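Local coordinates for histone-lysine N-methyltransferase, H3 lysine-9 specific SUVH6 (Arabidopsis thaliana, PDB 6A5K), which transfers methyl groups from S-adenosylmethionine to histone H3 through its SET domain and probably recognises methylated DNA through its SRA domain, at residues A[106-111]-A[159-164]; A[163-168]-A[196-201]; A[274-279]-A[379-384]; A[400-405]-A[440-445]. The protein carries 1 engineered substitution. One frame throughout, in Å; residues are numbered along the deposited sequence.

Contact 1: A[106-111]-A[159-164]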
loop_
_atom_site.group_PDB
_atom_site.type_symbol
_atom_site.label_atom_id
_atom_site.label_comp_id
_atom_site.label_asym_id
_atom_site.label_seq_id
_atom_site.Cartn_x
_atom_site.Cartn_y
_atom_site.Cartn_z
ATOM N N LYS A 106 -35.784 0.509 -10.161
ATOM C CA LYS A 106 -34.416 0.830 -9.796
ATOM C C LYS A 106 -33.917 -0.268 -8.880
ATOM O O LYS A 106 -34.670 -0.765 -8.043
ATOM C CB LYS A 106 -34.326 2.197 -9.116
ATOM C CG LYS A 106 -34.644 3.364 -10.039
ATOM C CD LYS A 106 -34.971 4.623 -9.256
ATOM C CE LYS A 106 -35.234 5.802 -10.191
ATOM N NZ LYS A 106 -35.740 7.000 -9.463
ATOM N N VAL A 107 -32.665 -0.671 -9.063
ATOM C CA VAL A 107 -32.062 -1.670 -8.198
ATOM C C VAL A 107 -30.778 -1.102 -7.634
ATOM O O VAL A 107 -30.154 -0.240 -8.253
ATOM C CB VAL A 107 -31.763 -2.990 -8.938
ATOM C CG1 VAL A 107 -33.056 -3.624 -9.448
ATOM C CG2 VAL A 107 -30.762 -2.765 -10.075
ATOM N N ALA A 108 -30.392 -1.572 -6.453
ATOM C CA ALA A 108 -29.142 -1.129 -5.852
ATOM C C ALA A 108 -27.952 -1.593 -6.677
ATOM O O ALA A 108 -27.951 -2.701 -7.216
ATOM C CB ALA A 108 -29.019 -1.641 -4.433
ATOM N N THR A 109 -26.933 -0.748 -6.763
ATOM C CA THR A 109 -25.693 -1.131 -7.414
ATOM C C THR A 109 -24.626 -1.404 -6.365
ATOM O O THR A 109 -23.774 -2.281 -6.541
ATOM C CB THR A 109 -25.193 -0.043 -8.361
ATOM O OG1 THR A 109 -25.145 1.203 -7.653
ATOM C CG2 THR A 109 -26.129 0.085 -9.570
ATOM N N SER A 110 -24.659 -0.645 -5.274
ATOM C CA SER A 110 -23.613 -0.822 -4.266
ATOM C C SER A 110 -24.036 -0.296 -2.910
ATOM O O SER A 110 -24.842 0.618 -2.829
ATOM C CB SER A 110 -22.320 -0.129 -4.707
ATOM O OG SER A 110 -22.528 1.265 -4.834
ATOM N N ILE A 111 -23.507 -0.886 -1.843
ATOM C CA ILE A 111 -23.748 -0.367 -0.506
ATOM C C ILE A 111 -22.448 -0.263 0.279
ATOM O O ILE A 111 -21.531 -1.066 0.097
ATOM C CB ILE A 111 -24.748 -1.243 0.298
ATOM C CG1 ILE A 111 -24.203 -2.660 0.499
ATOM C CG2 ILE A 111 -26.112 -1.269 -0.388
ATOM C CD1 ILE A 111 -25.139 -3.577 1.301
ATOM N N LEU A 159 -35.830 1.401 -1.252
ATOM C CA LEU A 159 -36.710 0.798 -2.250
ATOM C C LEU A 159 -35.907 0.073 -3.323
ATOM O O LEU A 159 -36.303 -0.992 -3.790
ATOM C CB LEU A 159 -37.610 1.861 -2.897
ATOM C CG LEU A 159 -38.589 1.372 -3.970
ATOM C CD1 LEU A 159 -39.553 0.345 -3.391
ATOM C CD2 LEU A 159 -39.357 2.533 -4.575
ATOM N N ALA A 160 -34.772 0.648 -3.713
ATOM C CA ALA A 160 -33.926 0.027 -4.726
ATOM C C ALA A 160 -33.358 -1.295 -4.217
ATOM O O ALA A 160 -33.316 -2.293 -4.945
ATOM C CB ALA A 160 -32.799 0.962 -5.129
ATOM N N LEU A 161 -32.911 -1.288 -2.965
ATOM C CA LEU A 161 -32.352 -2.489 -2.357
ATOM C C LEU A 161 -33.437 -3.558 -2.242
ATOM O O LEU A 161 -33.181 -4.742 -2.471
ATOM C CB LEU A 161 -31.748 -2.160 -0.989
ATOM C CG LEU A 161 -30.674 -3.064 -0.378
ATOM C CD1 LEU A 161 -29.583 -3.439 -1.383
ATOM C CD2 LEU A 161 -30.069 -2.386 0.852
ATOM N N ALA A 162 -34.654 -3.131 -1.902
ATOM C CA ALA A 162 -35.788 -4.048 -1.848
ATOM C C ALA A 162 -36.082 -4.649 -3.225
ATOM O O ALA A 162 -36.381 -5.835 -3.346
ATOM C CB ALA A 162 -37.016 -3.339 -1.304
ATOM N N THR A 163 -35.982 -3.826 -4.264
ATOM C CA THR A 163 -36.228 -4.279 -5.630
ATOM C C THR A 163 -35.153 -5.258 -6.101
ATOM O O THR A 163 -35.422 -6.165 -6.902
ATOM C CB THR A 163 -36.306 -3.077 -6.593
ATOM O OG1 THR A 163 -37.303 -2.162 -6.122
ATOM C CG2 THR A 163 -36.654 -3.519 -8.017
ATOM N N SER A 164 -33.934 -5.083 -5.591
ATOM C CA SER A 164 -32.852 -6.023 -5.890
ATOM C C SER A 164 -33.239 -7.462 -5.552
ATOM O O SER A 164 -32.822 -8.398 -6.230
ATOM C CB SER A 164 -31.571 -5.641 -5.134
ATOM O OG SER A 164 -30.957 -4.495 -5.700
HETATM O O HOH W 1 -38.039 0.057 -8.194
HETATM O O HOH W 2 -29.101 -5.025 -7.465
#

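Contact 2: A[163-168]-A[196-201]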
loop_
_atom_site.group_PDB
_atom_site.type_symbol
_atom_site.label_atom_id
_atom_site.label_comp_id
_atom_site.label_asym_id
_atom_site.label_seq_id
_atom_site.Cartn_x
_atom_site.Cartn_y
_atom_site.Cartn_z
ATOM N N THR A 163 -35.982 -3.826 -4.264
ATOM C CA THR A 163 -36.228 -4.279 -5.630
ATOM C C THR A 163 -35.153 -5.258 -6.101
ATOM O O THR A 163 -35.422 -6.165 -6.902
ATOM C CB THR A 163 -36.306 -3.077 -6.593
ATOM O OG1 THR A 163 -37.303 -2.162 -6.122
ATOM C CG2 THR A 163 -36.654 -3.519 -8.017
ATOM N N SER A 164 -33.934 -5.083 -5.591
ATOM C CA SER A 164 -32.852 -6.023 -5.890
ATOM C C SER A 164 -33.239 -7.462 -5.552
ATOM O O SER A 164 -32.822 -8.398 -6.230
ATOM C CB SER A 164 -31.571 -5.641 -5.134
ATOM O OG SER A 164 -30.957 -4.495 -5.700
ATOM N N ILE A 165 -34.033 -7.627 -4.496
ATOM C CA ILE A 165 -34.538 -8.941 -4.106
ATOM C C ILE A 165 -35.358 -9.582 -5.222
ATOM O O ILE A 165 -35.147 -10.746 -5.580
ATOM C CB ILE A 165 -35.411 -8.854 -2.839
ATOM C CG1 ILE A 165 -34.599 -8.284 -1.675
ATOM C CG2 ILE A 165 -35.978 -10.222 -2.473
ATOM C CD1 ILE A 165 -35.421 -8.008 -0.431
ATOM N N GLU A 166 -36.289 -8.812 -5.774
ATOM C CA GLU A 166 -37.160 -9.327 -6.830
ATOM C C GLU A 166 -36.399 -9.588 -8.119
ATOM O O GLU A 166 -36.657 -10.582 -8.796
ATOM C CB GLU A 166 -38.318 -8.370 -7.118
ATOM C CG GLU A 166 -38.933 -7.725 -5.897
ATOM C CD GLU A 166 -39.794 -6.523 -6.253
ATOM O OE1 GLU A 166 -40.117 -6.352 -7.451
ATOM O OE2 GLU A 166 -40.159 -5.758 -5.335
ATOM N N LYS A 167 -35.466 -8.704 -8.466
ATOM C CA LYS A 167 -34.725 -8.877 -9.716
ATOM C C LYS A 167 -33.541 -9.837 -9.569
ATOM O O LYS A 167 -33.030 -10.359 -10.565
ATOM C CB LYS A 167 -34.237 -7.523 -10.240
ATOM C CG LYS A 167 -35.332 -6.480 -10.386
ATOM C CD LYS A 167 -36.279 -6.825 -11.516
ATOM C CE LYS A 167 -36.927 -5.572 -12.077
ATOM N NZ LYS A 167 -38.149 -5.197 -11.312
ATOM N N GLN A 168 -33.120 -10.071 -8.328
ATOM C CA GLN A 168 -31.944 -10.891 -8.037
ATOM C C GLN A 168 -30.729 -10.401 -8.814
ATOM O O GLN A 168 -29.979 -11.184 -9.396
ATOM C CB GLN A 168 -32.225 -12.365 -8.330
ATOM C CG GLN A 168 -33.094 -13.018 -7.264
ATOM C CD GLN A 168 -32.423 -13.018 -5.900
ATOM O OE1 GLN A 168 -31.412 -13.690 -5.692
ATOM N NE2 GLN A 168 -32.974 -12.245 -4.967
ATOM N N TYR A 196 -22.950 -9.493 -3.915
ATOM C CA TYR A 196 -23.930 -10.156 -3.067
ATOM C C TYR A 196 -25.305 -10.127 -3.727
ATOM O O TYR A 196 -25.561 -9.308 -4.612
ATOM C CB TYR A 196 -24.016 -9.478 -1.694
ATOM C CG TYR A 196 -22.851 -9.727 -0.757
ATOM C CD1 TYR A 196 -23.047 -10.366 0.461
ATOM C CD2 TYR A 196 -21.561 -9.303 -1.079
ATOM C CE1 TYR A 196 -21.993 -10.591 1.334
ATOM C CE2 TYR A 196 -20.501 -9.522 -0.215
ATOM C CZ TYR A 196 -20.720 -10.162 0.989
ATOM O OH TYR A 196 -19.669 -10.386 1.852
ATOM N N LEU A 197 -26.186 -11.017 -3.281
ATOM C CA LEU A 197 -27.588 -10.961 -3.659
ATOM C C LEU A 197 -28.404 -10.578 -2.434
ATOM O O LEU A 197 -28.069 -10.973 -1.317
ATOM C CB LEU A 197 -28.068 -12.301 -4.223
ATOM C CG LEU A 197 -27.468 -12.749 -5.562
ATOM C CD1 LEU A 197 -27.964 -14.135 -5.951
ATOM C CD2 LEU A 197 -27.779 -11.746 -6.666
ATOM N N VAL A 198 -29.468 -9.808 -2.636
ATOM C CA VAL A 198 -30.361 -9.460 -1.536
ATOM C C VAL A 198 -31.484 -10.503 -1.442
ATOM O O VAL A 198 -32.201 -10.747 -2.411
ATOM C CB VAL A 198 -30.954 -8.045 -1.711
ATOM C CG1 VAL A 198 -31.465 -7.519 -0.380
ATOM C CG2 VAL A 198 -29.894 -7.089 -2.291
ATOM N N GLU A 199 -31.624 -11.116 -0.273
ATOM C CA GLU A 199 -32.529 -12.252 -0.097
ATOM C C GLU A 199 -33.872 -11.860 0.505
ATOM O O GLU A 199 -34.915 -12.387 0.115
ATOM C CB GLU A 199 -31.871 -13.321 0.781
ATOM C CG GLU A 199 -30.632 -13.949 0.171
ATOM C CD GLU A 199 -30.095 -15.100 1.000
ATOM O OE1 GLU A 199 -30.191 -15.037 2.243
ATOM O OE2 GLU A 199 -29.579 -16.070 0.406
ATOM N N LYS A 200 -33.846 -10.948 1.468
ATOM C CA LYS A 200 -35.073 -10.529 2.135
ATOM C C LYS A 200 -34.853 -9.235 2.891
ATOM O O LYS A 200 -33.715 -8.833 3.143
ATOM C CB LYS A 200 -35.567 -11.611 3.102
ATOM C CG LYS A 200 -34.644 -11.845 4.288
ATOM C CD LYS A 200 -35.212 -12.911 5.229
ATOM C CE LYS A 200 -34.191 -13.334 6.278
ATOM N NZ LYS A 200 -34.716 -14.423 7.158
ATOM N N TYR A 201 -35.948 -8.577 3.247
ATOM C CA TYR A 201 -35.858 -7.419 4.112
ATOM C C TYR A 201 -36.979 -7.436 5.139
ATOM O O TYR A 201 -37.977 -8.149 4.998
ATOM C CB TYR A 201 -35.880 -6.119 3.302
ATOM C CG TYR A 201 -37.248 -5.653 2.861
ATOM C CD1 TYR A 201 -37.907 -4.645 3.548
ATOM C CD2 TYR A 201 -37.870 -6.203 1.750
ATOM C CE1 TYR A 201 -39.157 -4.209 3.152
ATOM C CE2 TYR A 201 -39.118 -5.772 1.343
ATOM C CZ TYR A 201 -39.754 -4.774 2.049
ATOM O OH TYR A 201 -40.994 -4.337 1.654
HETATM O O HOH W 3 -30.230 -9.291 -5.306
#

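Contact 3: A[274-279]-A[379-384]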
loop_
_atom_site.group_PDB
_atom_site.type_symbol
_atom_site.label_atom_id
_atom_site.label_comp_id
_atom_site.label_asym_id
_atom_site.label_seq_id
_atom_site.Cartn_x
_atom_site.Cartn_y
_atom_site.Cartn_z
ATOM N N VAL A 274 20.366 -7.991 10.553
ATOM C CA VAL A 274 19.617 -6.735 10.582
ATOM C C VAL A 274 20.540 -5.541 10.323
ATOM O O VAL A 274 20.091 -4.399 10.251
ATOM C CB VAL A 274 18.886 -6.519 11.929
ATOM C CG1 VAL A 274 18.105 -7.759 12.320
ATOM C CG2 VAL A 274 19.880 -6.159 13.019
ATOM N N LYS A 275 21.832 -5.808 10.175
ATOM C CA LYS A 275 22.796 -4.733 9.965
ATOM C C LYS A 275 23.564 -4.877 8.656
ATOM O O LYS A 275 23.983 -5.970 8.279
ATOM C CB LYS A 275 23.780 -4.663 11.140
ATOM C CG LYS A 275 23.113 -4.380 12.474
ATOM C CD LYS A 275 23.610 -3.076 13.080
ATOM C CE LYS A 275 24.470 -3.331 14.309
ATOM N NZ LYS A 275 24.423 -2.188 15.269
ATOM N N LEU A 276 23.752 -3.754 7.971
ATOM C CA LEU A 276 24.559 -3.742 6.760
ATOM C C LEU A 276 26.001 -4.121 7.065
ATOM O O LEU A 276 26.545 -3.760 8.111
ATOM C CB LEU A 276 24.511 -2.368 6.091
ATOM C CG LEU A 276 23.228 -2.017 5.344
ATOM C CD1 LEU A 276 23.256 -0.553 4.927
ATOM C CD2 LEU A 276 23.068 -2.927 4.132
ATOM N N ILE A 277 26.612 -4.866 6.155
ATOM C CA ILE A 277 28.021 -5.196 6.285
ATOM C C ILE A 277 28.822 -4.362 5.297
ATOM O O ILE A 277 28.669 -4.500 4.082
ATOM C CB ILE A 277 28.270 -6.690 6.059
ATOM C CG1 ILE A 277 27.407 -7.502 7.027
ATOM C CG2 ILE A 277 29.760 -7.022 6.209
ATOM C CD1 ILE A 277 27.344 -8.963 6.699
ATOM N N TYR A 278 29.656 -3.479 5.834
ATOM C CA TYR A 278 30.453 -2.573 5.021
ATOM C C TYR A 278 31.838 -3.141 4.773
ATOM O O TYR A 278 32.388 -3.841 5.625
ATOM C CB TYR A 278 30.590 -1.208 5.705
ATOM C CG TYR A 278 29.325 -0.375 5.763
ATOM C CD1 TYR A 278 28.944 0.423 4.692
ATOM C CD2 TYR A 278 28.525 -0.371 6.900
ATOM C CE1 TYR A 278 27.794 1.192 4.746
ATOM C CE2 TYR A 278 27.375 0.394 6.963
ATOM C CZ TYR A 278 27.012 1.173 5.882
ATOM O OH TYR A 278 25.867 1.937 5.937
ATOM N N PRO A 279 32.413 -2.848 3.598
ATOM C CA PRO A 279 33.863 -3.018 3.506
ATOM C C PRO A 279 34.511 -2.015 4.454
ATOM O O PRO A 279 33.865 -1.033 4.829
ATOM C CB PRO A 279 34.178 -2.704 2.036
ATOM C CG PRO A 279 32.857 -2.803 1.321
ATOM C CD PRO A 279 31.823 -2.397 2.328
ATOM N N ILE A 379 8.432 -0.250 4.608
ATOM C CA ILE A 379 8.310 -1.699 4.760
ATOM C C ILE A 379 9.526 -2.264 5.485
ATOM O O ILE A 379 9.446 -2.704 6.628
ATOM C CB ILE A 379 8.182 -2.421 3.395
ATOM C CG1 ILE A 379 7.098 -1.774 2.519
ATOM C CG2 ILE A 379 7.941 -3.923 3.615
ATOM C CD1 ILE A 379 5.716 -1.720 3.177
ATOM N N CYS A 380 10.659 -2.240 4.795
ATOM C CA CYS A 380 11.909 -2.771 5.325
ATOM C C CYS A 380 13.056 -2.276 4.465
ATOM O O CYS A 380 12.837 -1.688 3.411
ATOM C CB CYS A 380 11.899 -4.306 5.349
ATOM S SG CYS A 380 11.855 -5.055 3.698
ATOM N N GLU A 381 14.275 -2.531 4.927
ATOM C CA GLU A 381 15.489 -2.245 4.166
ATOM C C GLU A 381 15.909 -3.473 3.372
ATOM O O GLU A 381 15.569 -4.593 3.744
ATOM C CB GLU A 381 16.621 -1.814 5.114
ATOM C CG GLU A 381 17.915 -1.390 4.425
ATOM C CD GLU A 381 18.888 -0.694 5.368
ATOM O OE1 GLU A 381 18.588 -0.595 6.575
ATOM O OE2 GLU A 381 19.955 -0.245 4.901
ATOM N N TYR A 382 16.640 -3.272 2.277
ATOM C CA TYR A 382 17.357 -4.383 1.663
ATOM C C TYR A 382 18.715 -4.494 2.339
ATOM O O TYR A 382 19.626 -3.720 2.051
ATOM C CB TYR A 382 17.518 -4.199 0.149
ATOM C CG TYR A 382 17.899 -5.486 -0.550
ATOM C CD1 TYR A 382 19.225 -5.904 -0.614
ATOM C CD2 TYR A 382 16.931 -6.288 -1.138
ATOM C CE1 TYR A 382 19.574 -7.090 -1.241
ATOM C CE2 TYR A 382 17.271 -7.474 -1.767
ATOM C CZ TYR A 382 18.595 -7.868 -1.815
ATOM O OH TYR A 382 18.931 -9.046 -2.440
ATOM N N VAL A 383 18.843 -5.447 3.254
ATOM C CA VAL A 383 20.076 -5.584 4.023
ATOM C C VAL A 383 20.915 -6.750 3.514
ATOM O O VAL A 383 20.385 -7.821 3.213
ATOM C CB VAL A 383 19.775 -5.769 5.529
ATOM C CG1 VAL A 383 21.046 -6.099 6.307
ATOM C CG2 VAL A 383 19.117 -4.518 6.093
ATOM N N GLY A 384 22.225 -6.527 3.419
ATOM C CA GLY A 384 23.168 -7.549 3.007
ATOM C C GLY A 384 24.578 -6.993 3.107
ATOM O O GLY A 384 24.811 -6.021 3.826
#

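Contact 4: A[400-405]-A[440-445]. With SAM (S-adenosylmethionine), chain F.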
loop_
_atom_site.group_PDB
_atom_site.type_symbol
_atom_site.label_atom_id
_atom_site.label_comp_id
_atom_site.label_asym_id
_atom_site.label_seq_id
_atom_site.Cartn_x
_atom_site.Cartn_y
_atom_site.Cartn_z
ATOM N N GLU A 400 20.994 -14.420 -7.456
ATOM C CA GLU A 400 19.566 -14.252 -7.210
ATOM C C GLU A 400 19.271 -13.316 -6.041
ATOM O O GLU A 400 18.114 -13.001 -5.786
ATOM C CB GLU A 400 18.895 -15.607 -6.979
ATOM C CG GLU A 400 18.765 -16.435 -8.245
ATOM C CD GLU A 400 17.897 -17.660 -8.055
ATOM O OE1 GLU A 400 18.277 -18.547 -7.262
ATOM O OE2 GLU A 400 16.827 -17.728 -8.693
ATOM N N TYR A 401 20.309 -12.847 -5.356
ATOM C CA TYR A 401 20.117 -12.013 -4.175
ATOM C C TYR A 401 20.971 -10.754 -4.201
ATOM O O TYR A 401 21.502 -10.325 -3.179
ATOM C CB TYR A 401 20.399 -12.833 -2.911
ATOM C CG TYR A 401 19.474 -14.018 -2.793
ATOM C CD1 TYR A 401 18.148 -13.852 -2.401
ATOM C CD2 TYR A 401 19.907 -15.298 -3.114
ATOM C CE1 TYR A 401 17.290 -14.932 -2.308
ATOM C CE2 TYR A 401 19.051 -16.382 -3.026
ATOM C CZ TYR A 401 17.745 -16.190 -2.622
ATOM O OH TYR A 401 16.890 -17.266 -2.534
ATOM N N LEU A 402 21.092 -10.161 -5.383
ATOM C CA LEU A 402 21.835 -8.920 -5.541
ATOM C C LEU A 402 20.884 -7.746 -5.786
ATOM O O LEU A 402 19.979 -7.839 -6.612
ATOM C CB LEU A 402 22.827 -9.029 -6.702
ATOM C CG LEU A 402 23.874 -10.136 -6.644
ATOM C CD1 LEU A 402 24.727 -10.102 -7.907
ATOM C CD2 LEU A 402 24.737 -9.995 -5.387
ATOM N N PHE A 403 21.079 -6.657 -5.052
ATOM C CA PHE A 403 20.399 -5.405 -5.363
ATOM C C PHE A 403 21.416 -4.425 -5.928
ATOM O O PHE A 403 22.289 -3.941 -5.207
ATOM C CB PHE A 403 19.711 -4.800 -4.136
ATOM C CG PHE A 403 18.780 -3.660 -4.469
ATOM C CD1 PHE A 403 19.268 -2.377 -4.662
ATOM C CD2 PHE A 403 17.413 -3.879 -4.603
ATOM C CE1 PHE A 403 18.413 -1.327 -4.974
ATOM C CE2 PHE A 403 16.555 -2.837 -4.911
ATOM C CZ PHE A 403 17.059 -1.558 -5.093
ATOM N N ASP A 404 21.293 -4.141 -7.219
ATOM C CA ASP A 404 22.172 -3.197 -7.896
ATOM C C ASP A 404 21.732 -1.777 -7.531
ATOM O O ASP A 404 20.650 -1.346 -7.919
ATOM C CB ASP A 404 22.115 -3.434 -9.414
ATOM C CG ASP A 404 23.142 -2.623 -10.189
ATOM O OD1 ASP A 404 23.406 -1.458 -9.841
ATOM O OD2 ASP A 404 23.680 -3.165 -11.171
ATOM N N ILE A 405 22.562 -1.059 -6.780
ATOM C CA ILE A 405 22.194 0.276 -6.300
ATOM C C ILE A 405 22.206 1.304 -7.440
ATOM O O ILE A 405 23.090 1.280 -8.295
ATOM C CB ILE A 405 23.146 0.751 -5.172
ATOM C CG1 ILE A 405 23.069 -0.201 -3.967
ATOM C CG2 ILE A 405 22.842 2.183 -4.756
ATOM C CD1 ILE A 405 24.027 0.157 -2.843
ATOM N N THR A 440 26.697 -2.675 -4.985
ATOM C CA THR A 440 25.622 -3.663 -4.988
ATOM C C THR A 440 25.492 -4.255 -3.590
ATOM O O THR A 440 26.488 -4.389 -2.873
ATOM C CB THR A 440 25.903 -4.784 -6.027
ATOM O OG1 THR A 440 25.827 -4.239 -7.349
ATOM C CG2 THR A 440 24.913 -5.957 -5.901
ATOM N N ILE A 441 24.271 -4.587 -3.188
ATOM C CA ILE A 441 24.055 -5.273 -1.924
ATOM C C ILE A 441 23.857 -6.763 -2.183
ATOM O O ILE A 441 22.954 -7.159 -2.922
ATOM C CB ILE A 441 22.832 -4.714 -1.162
ATOM C CG1 ILE A 441 22.957 -3.204 -0.962
ATOM C CG2 ILE A 441 22.694 -5.400 0.181
ATOM C CD1 ILE A 441 21.630 -2.517 -0.724
ATOM N N ASP A 442 24.724 -7.578 -1.587
ATOM C CA ASP A 442 24.681 -9.026 -1.734
ATOM C C ASP A 442 24.020 -9.628 -0.503
ATOM O O ASP A 442 24.605 -9.632 0.579
ATOM C CB ASP A 442 26.098 -9.583 -1.923
ATOM C CG ASP A 442 26.131 -11.102 -2.116
ATOM O OD1 ASP A 442 25.096 -11.775 -1.945
ATOM O OD2 ASP A 442 27.216 -11.630 -2.441
ATOM N N ALA A 443 22.805 -10.145 -0.669
ATOM C CA ALA A 443 22.072 -10.735 0.448
ATOM C C ALA A 443 21.983 -12.262 0.362
ATOM O O ALA A 443 21.127 -12.871 1.006
ATOM C CB ALA A 443 20.664 -10.131 0.525
ATOM N N ALA A 444 22.860 -12.879 -0.426
ATOM C CA ALA A 444 22.780 -14.324 -0.658
ATOM C C ALA A 444 23.164 -15.124 0.574
ATOM O O ALA A 444 22.462 -16.063 0.953
ATOM C CB ALA A 444 23.658 -14.732 -1.825
ATOM N N SER A 445 24.282 -14.754 1.188
ATOM C CA SER A 445 24.794 -15.463 2.357
ATOM C C SER A 445 24.273 -14.842 3.643
ATOM O O SER A 445 23.849 -15.546 4.567
ATOM C CB SER A 445 26.323 -15.456 2.370
ATOM O OG SER A 445 26.853 -16.243 1.319
HETATM N N SAM F . 11.623 -16.207 -4.588
HETATM C CA SAM F . 12.933 -16.053 -3.930
HETATM C C SAM F . 13.257 -17.177 -2.944
HETATM O O SAM F . 14.261 -17.110 -2.220
HETATM O OXT SAM F . 12.524 -18.165 -2.843
HETATM C CB SAM F . 13.019 -14.702 -3.219
HETATM C CG SAM F . 13.307 -13.577 -4.203
HETATM S SD SAM F . 14.982 -13.807 -4.842
HETATM C CE SAM F . 15.656 -12.208 -4.409
HETATM C "C5'" SAM F . 14.847 -13.553 -6.619
HETATM C "C4'" SAM F . 14.460 -14.841 -7.317
HETATM O "O4'" SAM F . 13.079 -15.105 -7.108
HETATM C "C3'" SAM F . 14.659 -14.732 -8.817
HETATM O "O3'" SAM F . 15.958 -15.130 -9.188
HETATM C "C2'" SAM F . 13.614 -15.691 -9.325
HETATM O "O2'" SAM F . 14.124 -16.999 -9.195
HETATM C "C1'" SAM F . 12.496 -15.547 -8.316
HETATM N N9 SAM F . 11.526 -14.535 -8.785
HETATM C C8 SAM F . 11.234 -13.328 -8.207
HETATM N N7 SAM F . 10.290 -12.701 -8.958
HETATM C C5 SAM F . 9.989 -13.489 -10.017
HETATM C C6 SAM F . 9.109 -13.349 -11.085
HETATM N N6 SAM F . 8.349 -12.259 -11.213
HETATM N N1 SAM F . 9.038 -14.343 -12.036
HETATM C C2 SAM F . 9.814 -15.480 -11.919
HETATM N N3 SAM F . 10.680 -15.621 -10.851
HETATM C C4 SAM F . 10.761 -14.648 -9.914
#

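Contact 1: A[106-111]-A[159-164]
Strand 106-111 runs across helix 159-164 at 95°, the two axes 5.5 Å apart, and Val107 lies over Ala160 near enough for two CA-H...O contacts, Val107 CA to Ala160 O and Ala160 CA to Lys106 O. Small side chains permit this. Ala108 CB rests on Leu161 CD1 at 3.6 Å, and Ile111 CG2 reaches the same methyl from further along the strand. Ser164 OG takes the N-H of Ala108 at 3.1 Å in a bent bond. In Thr163, CG2 stands anti to the backbone N and meets Val107 CG1 at 3.9 Å; OG1 turns back to Leu159 O at 2.8 Å and also accepts from a water held by Lys106 N. A valine in place of Thr163 would probably leave that water and Leu159 O each short of a hydroxyl partner. Ser164 OG, with weak help from Ala160 O, satisfies the Ala108 N-H in a mostly buried seam of the SRA domain, where small apolar groups mix with a few backbone, hydroxyl and water bonds.

Contact 2: A[163-168]-A[196-201]
Val198 O is gripped from the helix end by Gln168 NE2 at 3.1 Å and by the CA-H of Ile165, whose CA lies 3.4 Å from it. The same NE2 makes a shorter, nearly straight bond of 2.7 Å to Ile165 O, lying in both the carbonyl and the amide planes, so the side-chain amide is fixed in rotation between helix and strand. A bend at chi2 (-62°) folds the Gln168 chain back for this, and its OE1 comes to rest against Leu197 CD1. Ile165 carries the apolar part: its side chain and that of Val198 cross at about a right angle, Ile165 CG1 presses on Val198 CG1 at 3.5 Å, tighter than usual, and Ile165 CD1 meets Tyr201 CD2 at the ring edge, 3.7 Å away. Ser164 CB touches Val198 CG2, and a water joins Ser164 O to Val198 N. Gln168, with positive phi, is where the chain leaves the helix: this is the C-terminal end of helix 156-167 packed on strand 190-205 of the mixed SRA sheet.

Contact 3: A[274-279]-A[379-384]
Leu276 packs against the chain that leaves strand 378-381 of the SET domain, bringing a loop from the Pre-SET region onto the SET fold. The close part centres on this leucine and on Gly384. Leu276 CD1 comes to 3.3 Å from Glu381 OE2, the two side chains crossing at about a right angle, and its other branch, CD2, sits 3.6 Å from Gly384 O. With CG anti to the backbone N (chi1 -176°) and the chain extended beyond it, Glu381 carries its carboxylate out to the leucine; OE2 is hydrogen-bonded to His477 ND1, so the methyl group lies beside an oxygen that already has a polar partner. Gly384 N is buried here with no partner in the model.

Toward Val274 and Lys275 the contact thins out. Both residues are exposed and turn their side chains away, leaving mainly backbone to meet Val383, whose CG1 lies 3.5 Å from Lys275 O. Leu276 CD2 and Val383 CG1 are 4.3 Å apart, looser than the approach of the same CD2 to Gly384 O. One direct hydrogen bond ties the two segments: Ile277 N gives to Gly384 O at 3.2 Å, nearly straight at 173° and tilted 27° from the carbonyl plane.

Contact 4: A[400-405]-A[440-445]
Part of the S-adenosylmethionine pocket of the SET domain is built on this antiparallel strand pair, with Glu400 and Tyr401 at the start of 400-405 lining it. Phe403 and Ile441 form the hydrogen-bonded pair, each N to the other's O at 2.9 Å, and Ala443 N continues the ladder to Tyr401 O. Leu402 CD2 lies 3.7 Å from Asp442 CG; OD1 of that aspartate closes an Asx turn on Ala444 N, and OD2 is hydrogen-bonded to Asn398 ND2. With CG anti to the carbonyl carbon (chi1 -60°), Tyr401 rests CB on Ala444 CB while its ring leads on to the cofactor. Tyr401 OH donates to SAM O at 2.7 Å, the acceptor lying at the ring edge in its plane. Glu400 OE2 takes both ribose hydroxyls, O2' and O3', at 2.8 Å each. A phenylalanine in place of Tyr401 would probably leave the cofactor's carboxylate without this donor. Strand 436-442 lies between 402-406 and 385-388, with Val478 of strand 477-482 against Phe403 and Ile441.

How the contacts relate
Contacts 1 and 2 share Thr163 and Ser164 and set successive parts of helix 156-167 on one SRA sheet: contact 1 is buried, whereas contact 2, at the helix end, is partly exposed and leans on a side-chain amide. Leu161 CD1 and Val198 CG2 meet between them. Contacts 3 and 4 lie on the opposite side of the chain's centre, their centres about 54 or 55 Å from those of the first pair. They adjoin each other through Tyr382, which packs on Ile441. Contact 4 is a buried strand ladder beside the cofactor; contact 3 is a partly buried loop joint with a single direct hydrogen bond.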